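Local coordinates for DUF3863 domain-containing protein (Parabacteroides distasonis, PDB 3LM3) that is of uncharacterised function but is probably a glycoside hydrolase or carbohydrate deacetylase, at residues A[261-266]-A[312-317]; A[21-26]-A[268-273]; A[97-102]-A[136-141]. One frame throughout, in Å; residues are numbered along the deposited sequence.

Interaction 1. Residues A[261-266]-A[312-317]; sequences EVMHTE and ERWPDT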
loop_
_atom_site.group_PDB
_atom_site.type_symbol
_atom_site.label_atom_id
_atom_site.label_comp_id
_atom_site.label_asym_id
_atom_site.label_seq_id
_atom_site.Cartn_x
_atom_site.Cartn_y
_atom_site.Cartn_z
ATOM N N GLU A 261 16.487 7.087 4.258
ATOM C CA GLU A 261 15.441 7.214 3.236
ATOM C C GLU A 261 14.065 6.820 3.796
ATOM O O GLU A 261 13.061 7.448 3.489
ATOM C CB GLU A 261 15.809 6.400 2.013
ATOM C CG GLU A 261 14.745 6.345 0.936
ATOM C CD GLU A 261 14.306 7.664 0.358
ATOM O OE1 GLU A 261 15.027 8.681 0.467
ATOM O OE2 GLU A 261 13.202 7.641 -0.260
ATOM N N VAL A 262 14.031 5.785 4.640
ATOM C CA VAL A 262 12.771 5.374 5.290
ATOM C C VAL A 262 12.246 6.487 6.202
ATOM O O VAL A 262 11.059 6.820 6.136
ATOM C CB VAL A 262 12.953 4.057 6.054
ATOM C CG1 VAL A 262 11.683 3.680 6.787
ATOM C CG2 VAL A 262 13.315 2.940 5.060
HETATM N N MSE A 263 13.127 7.099 6.992
HETATM C CA MSE A 263 12.700 8.222 7.846
HETATM C C MSE A 263 12.201 9.387 7.020
HETATM O O MSE A 263 11.180 10.004 7.359
HETATM C CB MSE A 263 13.827 8.675 8.771
HETATM C CG MSE A 263 14.270 7.600 9.787
HETATM SE SE MSE A 263 12.943 7.059 11.101
HETATM C CE MSE A 263 12.314 5.455 10.193
ATOM N N HIS A 264 12.912 9.716 5.937
ATOM C CA HIS A 264 12.509 10.800 5.054
ATOM C C HIS A 264 11.105 10.558 4.494
ATOM O O HIS A 264 10.255 11.454 4.454
ATOM C CB HIS A 264 13.499 10.926 3.893
ATOM C CG HIS A 264 13.045 11.858 2.817
ATOM N ND1 HIS A 264 13.241 13.216 2.900
ATOM C CD2 HIS A 264 12.371 11.633 1.659
ATOM C CE1 HIS A 264 12.730 13.788 1.824
ATOM N NE2 HIS A 264 12.171 12.855 1.070
ATOM N N THR A 265 10.874 9.328 4.034
ATOM C CA THR A 265 9.586 8.986 3.457
ATOM C C THR A 265 8.497 9.065 4.504
ATOM O O THR A 265 7.404 9.614 4.232
ATOM C CB THR A 265 9.636 7.625 2.779
ATOM O OG1 THR A 265 10.649 7.633 1.745
ATOM C CG2 THR A 265 8.300 7.269 2.162
ATOM N N GLU A 266 8.776 8.576 5.711
ATOM C CA GLU A 266 7.783 8.730 6.779
ATOM C C GLU A 266 7.491 10.175 7.100
ATOM O O GLU A 266 6.353 10.537 7.406
ATOM C CB GLU A 266 8.175 7.978 8.042
ATOM C CG GLU A 266 8.215 6.505 7.838
ATOM C CD GLU A 266 8.341 5.751 9.126
ATOM O OE1 GLU A 266 9.113 6.194 10.035
ATOM O OE2 GLU A 266 7.691 4.706 9.265
ATOM N N GLU A 312 11.296 7.251 18.143
ATOM C CA GLU A 312 12.154 8.292 18.685
ATOM C C GLU A 312 11.732 9.666 18.176
ATOM O O GLU A 312 11.622 10.628 18.955
ATOM C CB GLU A 312 13.605 8.029 18.323
ATOM C CG GLU A 312 14.588 9.075 18.803
ATOM C CD GLU A 312 16.011 8.667 18.488
ATOM O OE1 GLU A 312 16.513 7.733 19.153
ATOM O OE2 GLU A 312 16.606 9.255 17.559
ATOM N N ARG A 313 11.450 9.759 16.879
ATOM C CA ARG A 313 11.144 11.039 16.260
ATOM C C ARG A 313 9.687 11.453 16.437
ATOM O O ARG A 313 9.394 12.639 16.569
ATOM C CB ARG A 313 11.542 10.975 14.796
ATOM C CG ARG A 313 11.354 12.252 14.045
ATOM C CD ARG A 313 12.123 12.213 12.756
ATOM N NE ARG A 313 11.803 13.329 11.887
ATOM C CZ ARG A 313 12.261 13.473 10.639
ATOM N NH1 ARG A 313 13.138 12.602 10.138
ATOM N NH2 ARG A 313 11.837 14.485 9.884
ATOM N N TRP A 314 8.790 10.468 16.431
ATOM C CA TRP A 314 7.350 10.671 16.525
ATOM C C TRP A 314 6.807 9.742 17.615
ATOM O O TRP A 314 6.274 8.672 17.341
ATOM C CB TRP A 314 6.675 10.401 15.169
ATOM C CG TRP A 314 7.154 11.294 14.041
ATOM C CD1 TRP A 314 6.860 12.621 13.831
ATOM C CD2 TRP A 314 8.018 10.903 12.964
ATOM N NE1 TRP A 314 7.492 13.073 12.694
ATOM C CE2 TRP A 314 8.197 12.035 12.140
ATOM C CE3 TRP A 314 8.645 9.696 12.598
ATOM C CZ2 TRP A 314 8.975 11.987 10.969
ATOM C CZ3 TRP A 314 9.420 9.660 11.448
ATOM C CH2 TRP A 314 9.564 10.799 10.638
ATOM N N PRO A 315 7.004 10.122 18.886
ATOM C CA PRO A 315 6.775 9.182 19.987
ATOM C C PRO A 315 5.361 8.715 20.197
ATOM O O PRO A 315 5.171 7.639 20.780
ATOM C CB PRO A 315 7.297 9.927 21.224
ATOM C CG PRO A 315 7.683 11.239 20.791
ATOM C CD PRO A 315 7.718 11.332 19.319
ATOM N N ASP A 316 4.378 9.459 19.686
ATOM C CA ASP A 316 2.994 9.031 19.872
ATOM C C ASP A 316 2.451 8.231 18.680
ATOM O O ASP A 316 1.255 7.946 18.633
ATOM C CB ASP A 316 2.090 10.222 20.216
ATOM C CG ASP A 316 2.425 10.855 21.587
ATOM O OD1 ASP A 316 2.880 10.135 22.517
ATOM O OD2 ASP A 316 2.208 12.083 21.742
ATOM N N THR A 317 3.315 7.873 17.734
ATOM C CA THR A 317 2.886 7.042 16.607
ATOM C C THR A 317 2.286 5.739 17.091
ATOM O O THR A 317 2.846 5.069 17.959
ATOM C CB THR A 317 4.061 6.705 15.678
ATOM O OG1 THR A 317 4.669 7.926 15.224
ATOM C CG2 THR A 317 3.645 5.868 14.460
#
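The six-membered end of the Trp-314 indole reaches helix 255-277 in the angle between selenomethionine Met-263 and Glu-266, one turn apart. Here the contact is tight. CH2 of Trp-314 comes within 3.7 Å of the backbone O of Met-263, which lies at the ring edge, near its plane, so a C-H rather than the pi face meets the carbonyl. Beside it, CZ3 of Trp-314 is 3.8 Å from OE1 of Glu-266. The same CZ3 of Trp-314 lies 4.0 Å from CB of Glu-266. The carboxylate is turned 74° from the indole plane. With CG beside its backbone N (chi1 -65°) and an extended chain beyond, Glu-266 passes obliquely by the benzo end of the indole and carries its acid group on toward helix 296-313, where OE1 bonds Thr-310 and OE2 bonds Trp-306. Both carboxylate oxygens of this buried side chain have a partner, which would fix its rotation.

Trp-314 is the first residue to leave helical geometry after helix 296-313, and it begins a type I turn, closed by Thr-317, that leads into strand 318-320. The contact thus joins helix 255-277 to the C-terminal end of helix 296-313 and the turn after it, in what is probably a beta/alpha barrel-like domain.

Away from this wedge the packing is looser. The SE atom of Met-263 stays 4.4 Å from CZ3 of Trp-314, and on the solvent side CB of Met-263 approaches NH1 of Arg-313 only to 4.2 Å. Arg-313 lies along one face of the indole, its CG 3.6 Å above the centre of the Trp-314 ring. Arg-313 NH2 ends in a salt bridge with Asp-271, whose other oxygen takes the indole N-H of Trp-314.

Interaction 2. Residues A[21-26]-A[268-273]; sequences RFVTLC and IHFDKG
A strand-to-helix contact, part polar grip and part aromatic packing, joins Arg-21 and Val-23 to Phe-270 in the buried layer between the parallel sheet and the helices packed on it, in what is probably a barrel-like domain. Strand 21-29 belongs to that sheet and helix 255-277 to the helical layer; the two segments run nearly antiparallel, at 167°, with axes 9.2 Å apart, as expected where a helix returns the chain across a parallel sheet.

Arg-21 does most of the work. Its NE and NH2 both donate to the backbone O of Phe-270, at 2.9 Å from NE and 3.0 Å from NH2 to that oxygen. NE arrives on a lone pair in the carbonyl plane, whereas NH2 lies nearly along the C=O axis. Since the oxygen sits almost in the guanidinium plane, this side-on fork should hold the group against rotation. The helix has a wider pi-type turn over 268-273, with a weak bond from Gly-273 N to Ile-268 O, and the gripped carbonyl belongs to this distorted part.

The aliphatic part of the same arginine runs over one side of the phenyl ring. CB of Arg-21 stands over the face, offset toward the rim, in a CH-pi contact 4.0 Å from the centroid of the Phe-270 ring, and the extended chain passes on toward CB of Phe-270. The guanidinium plane stands 79° from the ring, so it is not stacked on it. At the far edge CZ of Phe-270 meets O of Phe-22 at 3.4 Å and CG2 of Val-23 at 3.8 Å.

Trp-314 packs edge-to-face with the Phe-270 phenyl, which also touches Val-282 of strand 280-287 and Thr-310 of helix 296-313. Strand 21-29 itself pairs through its backbone with strands 280-287 and 318-320.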
loop_
_atom_site.group_PDB
_atom_site.type_symbol
_atom_site.label_atom_id
_atom_site.label_comp_id
_atom_site.label_asym_id
_atom_site.label_seq_id
_atom_site.Cartn_x
_atom_site.Cartn_y
_atom_site.Cartn_z
ATOM N N ARG A 21 -0.799 9.782 14.260
ATOM C CA ARG A 21 0.147 9.183 13.313
ATOM C C ARG A 21 0.063 7.668 13.460
ATOM O O ARG A 21 0.039 7.167 14.587
ATOM C CB ARG A 21 1.564 9.672 13.627
ATOM C CG ARG A 21 1.765 11.145 13.455
ATOM C CD ARG A 21 3.132 11.575 13.947
ATOM N NE ARG A 21 3.388 12.981 13.683
ATOM C CZ ARG A 21 2.988 13.984 14.439
ATOM N NH1 ARG A 21 2.301 13.775 15.545
ATOM N NH2 ARG A 21 3.291 15.230 14.070
ATOM N N PHE A 22 -0.031 6.963 12.335
ATOM C CA PHE A 22 -0.223 5.531 12.316
ATOM C C PHE A 22 0.765 4.859 11.383
ATOM O O PHE A 22 1.023 5.360 10.294
ATOM C CB PHE A 22 -1.600 5.188 11.796
ATOM C CG PHE A 22 -2.708 5.731 12.651
ATOM C CD1 PHE A 22 -3.171 5.000 13.720
ATOM C CD2 PHE A 22 -3.250 6.979 12.417
ATOM C CE1 PHE A 22 -4.175 5.514 14.532
ATOM C CE2 PHE A 22 -4.230 7.521 13.259
ATOM C CZ PHE A 22 -4.709 6.751 14.303
ATOM N N VAL A 23 1.274 3.705 11.829
ATOM C CA VAL A 23 2.002 2.776 10.962
ATOM C C VAL A 23 1.239 1.460 10.965
ATOM O O VAL A 23 0.977 0.900 12.041
ATOM C CB VAL A 23 3.447 2.515 11.417
ATOM C CG1 VAL A 23 4.095 1.375 10.600
ATOM C CG2 VAL A 23 4.292 3.788 11.348
ATOM N N THR A 24 0.911 0.967 9.780
ATOM C CA THR A 24 0.304 -0.346 9.630
ATOM C C THR A 24 1.293 -1.256 8.923
ATOM O O THR A 24 1.598 -1.045 7.742
ATOM C CB THR A 24 -1.014 -0.292 8.871
ATOM O OG1 THR A 24 -0.836 0.284 7.569
ATOM C CG2 THR A 24 -2.074 0.523 9.619
ATOM N N LEU A 25 1.795 -2.267 9.627
ATOM C CA LEU A 25 2.684 -3.273 9.081
ATOM C C LEU A 25 1.948 -4.577 8.880
ATOM O O LEU A 25 1.136 -4.991 9.716
ATOM C CB LEU A 25 3.834 -3.557 10.049
ATOM C CG LEU A 25 4.747 -4.744 9.722
ATOM C CD1 LEU A 25 5.520 -4.511 8.429
ATOM C CD2 LEU A 25 5.716 -5.025 10.899
ATOM N N CYS A 26 2.236 -5.228 7.776
ATOM C CA CYS A 26 1.860 -6.618 7.540
ATOM C C CYS A 26 3.115 -7.457 7.316
ATOM O O CYS A 26 4.040 -7.032 6.603
ATOM C CB CYS A 26 0.964 -6.737 6.325
ATOM S SG CYS A 26 0.698 -8.435 5.716
ATOM N N ILE A 268 7.251 12.689 5.168
ATOM C CA ILE A 268 6.249 13.227 4.255
ATOM C C ILE A 268 4.868 13.219 4.915
ATOM O O ILE A 268 4.047 14.142 4.758
ATOM C CB ILE A 268 6.178 12.400 2.952
ATOM C CG1 ILE A 268 7.523 12.406 2.232
ATOM C CG2 ILE A 268 5.030 12.859 2.006
ATOM C CD1 ILE A 268 7.573 11.400 1.022
ATOM N N HIS A 269 4.619 12.156 5.676
ATOM C CA HIS A 269 3.348 11.897 6.335
ATOM C C HIS A 269 3.266 12.413 7.752
ATOM O O HIS A 269 2.228 12.919 8.178
ATOM C CB HIS A 269 3.106 10.391 6.285
ATOM C CG HIS A 269 3.016 9.914 4.887
ATOM N ND1 HIS A 269 1.842 10.010 4.170
ATOM C CD2 HIS A 269 3.975 9.563 4.003
ATOM C CE1 HIS A 269 2.073 9.673 2.918
ATOM N NE2 HIS A 269 3.363 9.397 2.788
ATOM N N PHE A 270 4.345 12.243 8.493
ATOM C CA PHE A 270 4.321 12.517 9.936
ATOM C C PHE A 270 4.751 13.931 10.314
ATOM O O PHE A 270 4.512 14.346 11.447
ATOM C CB PHE A 270 5.178 11.477 10.652
ATOM C CG PHE A 270 4.636 10.052 10.613
ATOM C CD1 PHE A 270 3.337 9.763 10.205
ATOM C CD2 PHE A 270 5.428 9.003 11.076
ATOM C CE1 PHE A 270 2.859 8.457 10.227
ATOM C CE2 PHE A 270 4.947 7.691 11.090
ATOM C CZ PHE A 270 3.653 7.438 10.671
ATOM N N ASP A 271 5.333 14.676 9.372
ATOM C CA ASP A 271 5.603 16.105 9.564
ATOM C C ASP A 271 4.547 16.901 8.784
ATOM O O ASP A 271 3.433 17.131 9.299
ATOM C CB ASP A 271 7.050 16.416 9.158
ATOM C CG ASP A 271 8.079 15.918 10.182
ATOM O OD1 ASP A 271 7.727 15.690 11.365
ATOM O OD2 ASP A 271 9.271 15.787 9.758
ATOM N N LYS A 272 4.811 17.246 7.534
ATOM C CA LYS A 272 3.911 18.099 6.751
ATOM C C LYS A 272 2.557 17.446 6.482
ATOM O O LYS A 272 1.532 18.091 6.550
ATOM C CB LYS A 272 4.583 18.493 5.433
ATOM C CG LYS A 272 3.749 19.350 4.487
ATOM C CD LYS A 272 3.496 20.750 5.001
ATOM C CE LYS A 272 3.237 21.695 3.824
ATOM N NZ LYS A 272 3.070 23.103 4.252
ATOM N N GLY A 273 2.556 16.149 6.186
ATOM C CA GLY A 273 1.289 15.496 5.850
ATOM C C GLY A 273 0.229 15.642 6.928
ATOM O O GLY A 273 -0.951 15.952 6.651
#

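Interaction 3. Residues A[97-102]-A[136-141]; sequences ECQKKY and KMVGNG
Gln-99 and Val-138 meet where the C-terminal ends of helices 86-102 and 120-138 come together. Strand 105-108 and the short helix 114-117 lie between them in the chain, consistent with the alternating strands and helices of a beta/alpha barrel-like domain. The strand also backs the contact, since Val-106 touches both side chains.

The course of Gln-99 explains how a polar residue can pack against an aliphatic one. CB of Gln-99 points toward the second helix, although it remains 4.5 Å from CG1 of Val-138. CG swings anti to the backbone N (chi1 -172°) and comes to 3.9 Å from that methyl. A bend at the next bond, chi2 -74°, turns the chain so that the two side chains cross at about a right angle: CD of Gln-99 is 3.8 Å from CG1 of Val-138, and OE1 is the nearest atom, at 3.5 Å from the same carbon. NE2 of Gln-99, the other branch of the amide, is turned away, 4.5 Å from CG1 of Val-138. A single methyl branch thus receives the outer half of the glutamine, and Tyr-142 also touches the glutamine.

Val-138 is the last residue of its helix before Gly-139, which leaves helical geometry with a positive phi of 85° that favours glycine. Carbonyls at such a C-terminal end tend to carry extra negative potential, and the one on Val-138 may draw the charged end of Lys-100 nearer. The lysine chain, extended beyond CG, runs along the exposed rim toward the helix end. It does not bond the carbonyl directly; CE of Lys-100 is 4.1 Å from O of Val-138. One water spans the gap, accepting from Lys-100 NZ at 3.2 Å and donating to Val-138 O at 3.1 Å.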
loop_
_atom_site.group_PDB
_atom_site.type_symbol
_atom_site.label_atom_id
_atom_site.label_comp_id
_atom_site.label_asym_id
_atom_site.label_seq_id
_atom_site.Cartn_x
_atom_site.Cartn_y
_atom_site.Cartn_z
ATOM N N GLU A 97 -1.229 -17.331 18.820
ATOM C CA GLU A 97 -0.737 -16.824 20.116
ATOM C C GLU A 97 -0.562 -15.317 20.040
ATOM O O GLU A 97 -0.846 -14.616 20.992
ATOM C CB GLU A 97 0.572 -17.498 20.491
ATOM C CG GLU A 97 0.438 -18.968 20.898
ATOM C CD GLU A 97 1.744 -19.787 20.929
ATOM O OE1 GLU A 97 2.842 -19.292 20.621
ATOM O OE2 GLU A 97 1.662 -20.993 21.261
ATOM N N CYS A 98 -0.051 -14.810 18.917
ATOM C CA CYS A 98 0.140 -13.349 18.749
ATOM C C CYS A 98 -1.180 -12.576 18.657
ATOM O O CYS A 98 -1.303 -11.458 19.150
ATOM C CB CYS A 98 0.968 -13.081 17.493
ATOM S SG CYS A 98 2.702 -13.539 17.629
ATOM N N GLN A 99 -2.171 -13.166 18.006
ATOM C CA GLN A 99 -3.487 -12.559 17.949
ATOM C C GLN A 99 -3.999 -12.358 19.390
ATOM O O GLN A 99 -4.502 -11.291 19.738
ATOM C CB GLN A 99 -4.429 -13.418 17.106
ATOM C CG GLN A 99 -5.773 -12.813 16.815
ATOM C CD GLN A 99 -6.711 -12.796 18.000
ATOM O OE1 GLN A 99 -6.727 -13.731 18.808
ATOM N NE2 GLN A 99 -7.550 -11.761 18.073
ATOM N N LYS A 100 -3.860 -13.386 20.213
ATOM C CA LYS A 100 -4.342 -13.350 21.597
ATOM C C LYS A 100 -3.517 -12.406 22.477
ATOM O O LYS A 100 -4.074 -11.650 23.305
ATOM C CB LYS A 100 -4.338 -14.781 22.154
ATOM C CG LYS A 100 -5.373 -15.665 21.485
ATOM C CD LYS A 100 -5.296 -17.107 21.982
ATOM C CE LYS A 100 -6.241 -18.023 21.182
ATOM N NZ LYS A 100 -5.986 -19.470 21.486
ATOM N N LYS A 101 -2.202 -12.435 22.309
ATOM C CA LYS A 101 -1.304 -11.686 23.185
ATOM C C LYS A 101 -1.227 -10.208 22.856
ATOM O O LYS A 101 -1.215 -9.371 23.766
ATOM C CB LYS A 101 0.094 -12.289 23.145
ATOM C CG LYS A 101 1.068 -11.619 24.106
ATOM C CD LYS A 101 2.429 -12.302 24.110
ATOM C CE LYS A 101 2.409 -13.567 24.916
ATOM N NZ LYS A 101 2.056 -13.280 26.325
ATOM N N TYR A 102 -1.153 -9.901 21.563
ATOM C CA TYR A 102 -0.890 -8.544 21.101
ATOM C C TYR A 102 -2.075 -7.889 20.426
ATOM O O TYR A 102 -2.065 -6.668 20.182
ATOM C CB TYR A 102 0.280 -8.536 20.072
ATOM C CG TYR A 102 1.570 -9.095 20.569
ATOM C CD1 TYR A 102 2.304 -8.454 21.540
ATOM C CD2 TYR A 102 2.046 -10.293 20.072
ATOM C CE1 TYR A 102 3.500 -9.002 21.984
ATOM C CE2 TYR A 102 3.227 -10.835 20.502
ATOM C CZ TYR A 102 3.957 -10.195 21.468
ATOM O OH TYR A 102 5.134 -10.737 21.964
ATOM N N LYS A 136 -11.588 -20.328 12.031
ATOM C CA LYS A 136 -11.485 -21.579 12.781
ATOM C C LYS A 136 -10.137 -21.731 13.445
ATOM O O LYS A 136 -10.042 -22.242 14.558
ATOM C CB LYS A 136 -11.803 -22.777 11.899
ATOM C CG LYS A 136 -13.304 -22.927 11.592
HETATM N N MSE A 137 -9.080 -21.255 12.790
HETATM C CA MSE A 137 -7.685 -21.275 13.273
HETATM C C MSE A 137 -7.563 -20.482 14.565
HETATM O O MSE A 137 -6.989 -20.921 15.558
HETATM C CB MSE A 137 -6.773 -20.660 12.169
HETATM C CG MSE A 137 -5.288 -20.475 12.462
HETATM SE SE MSE A 137 -4.379 -19.585 10.958
HETATM C CE MSE A 137 -3.032 -18.615 11.977
ATOM N N VAL A 138 -8.056 -19.249 14.513
ATOM C CA VAL A 138 -7.926 -18.331 15.649
ATOM C C VAL A 138 -8.939 -18.716 16.724
ATOM O O VAL A 138 -8.648 -18.626 17.917
ATOM C CB VAL A 138 -8.087 -16.860 15.230
ATOM C CG1 VAL A 138 -8.145 -15.915 16.482
ATOM C CG2 VAL A 138 -6.957 -16.475 14.303
ATOM N N GLY A 139 -10.120 -19.131 16.278
ATOM C CA GLY A 139 -11.159 -19.614 17.130
ATOM C C GLY A 139 -11.979 -18.470 17.683
ATOM O O GLY A 139 -11.728 -17.279 17.445
ATOM N N ASN A 140 -13.026 -18.875 18.370
ATOM C CA ASN A 140 -13.927 -18.021 19.103
ATOM C C ASN A 140 -14.508 -16.855 18.295
ATOM O O ASN A 140 -14.747 -15.755 18.765
ATOM C CB ASN A 140 -13.268 -17.697 20.430
ATOM C CG ASN A 140 -13.006 -18.980 21.231
ATOM O OD1 ASN A 140 -13.953 -19.659 21.608
ATOM N ND2 ASN A 140 -11.732 -19.355 21.408
ATOM N N GLY A 141 -14.834 -17.199 17.058
ATOM C CA GLY A 141 -15.579 -16.321 16.155
ATOM C C GLY A 141 -14.777 -15.235 15.487
ATOM O O GLY A 141 -15.349 -14.367 14.865
HETATM O O HOH W 1 -7.390 -21.203 19.171
#

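Overall arrangement
Interactions 1 and 2 form one continuous cluster, their centres about 7 Å apart, with both using helix 255-277, and Asp-271 ties the two together. Interaction 2 is the buried member, relying on direct charged-to-carbonyl bonds and an aromatic face between sheet and helix; interaction 1 is partly buried and passes from aromatic-edge packing to a solvent-facing arginine. Interaction 3 stands apart, its centre about 30 Å from that of interaction 1 and 27 Å from that of interaction 2, on a different pair of helices. At that more peripheral site the packing is slighter, and water mediates the polar link that in interaction 2 is direct.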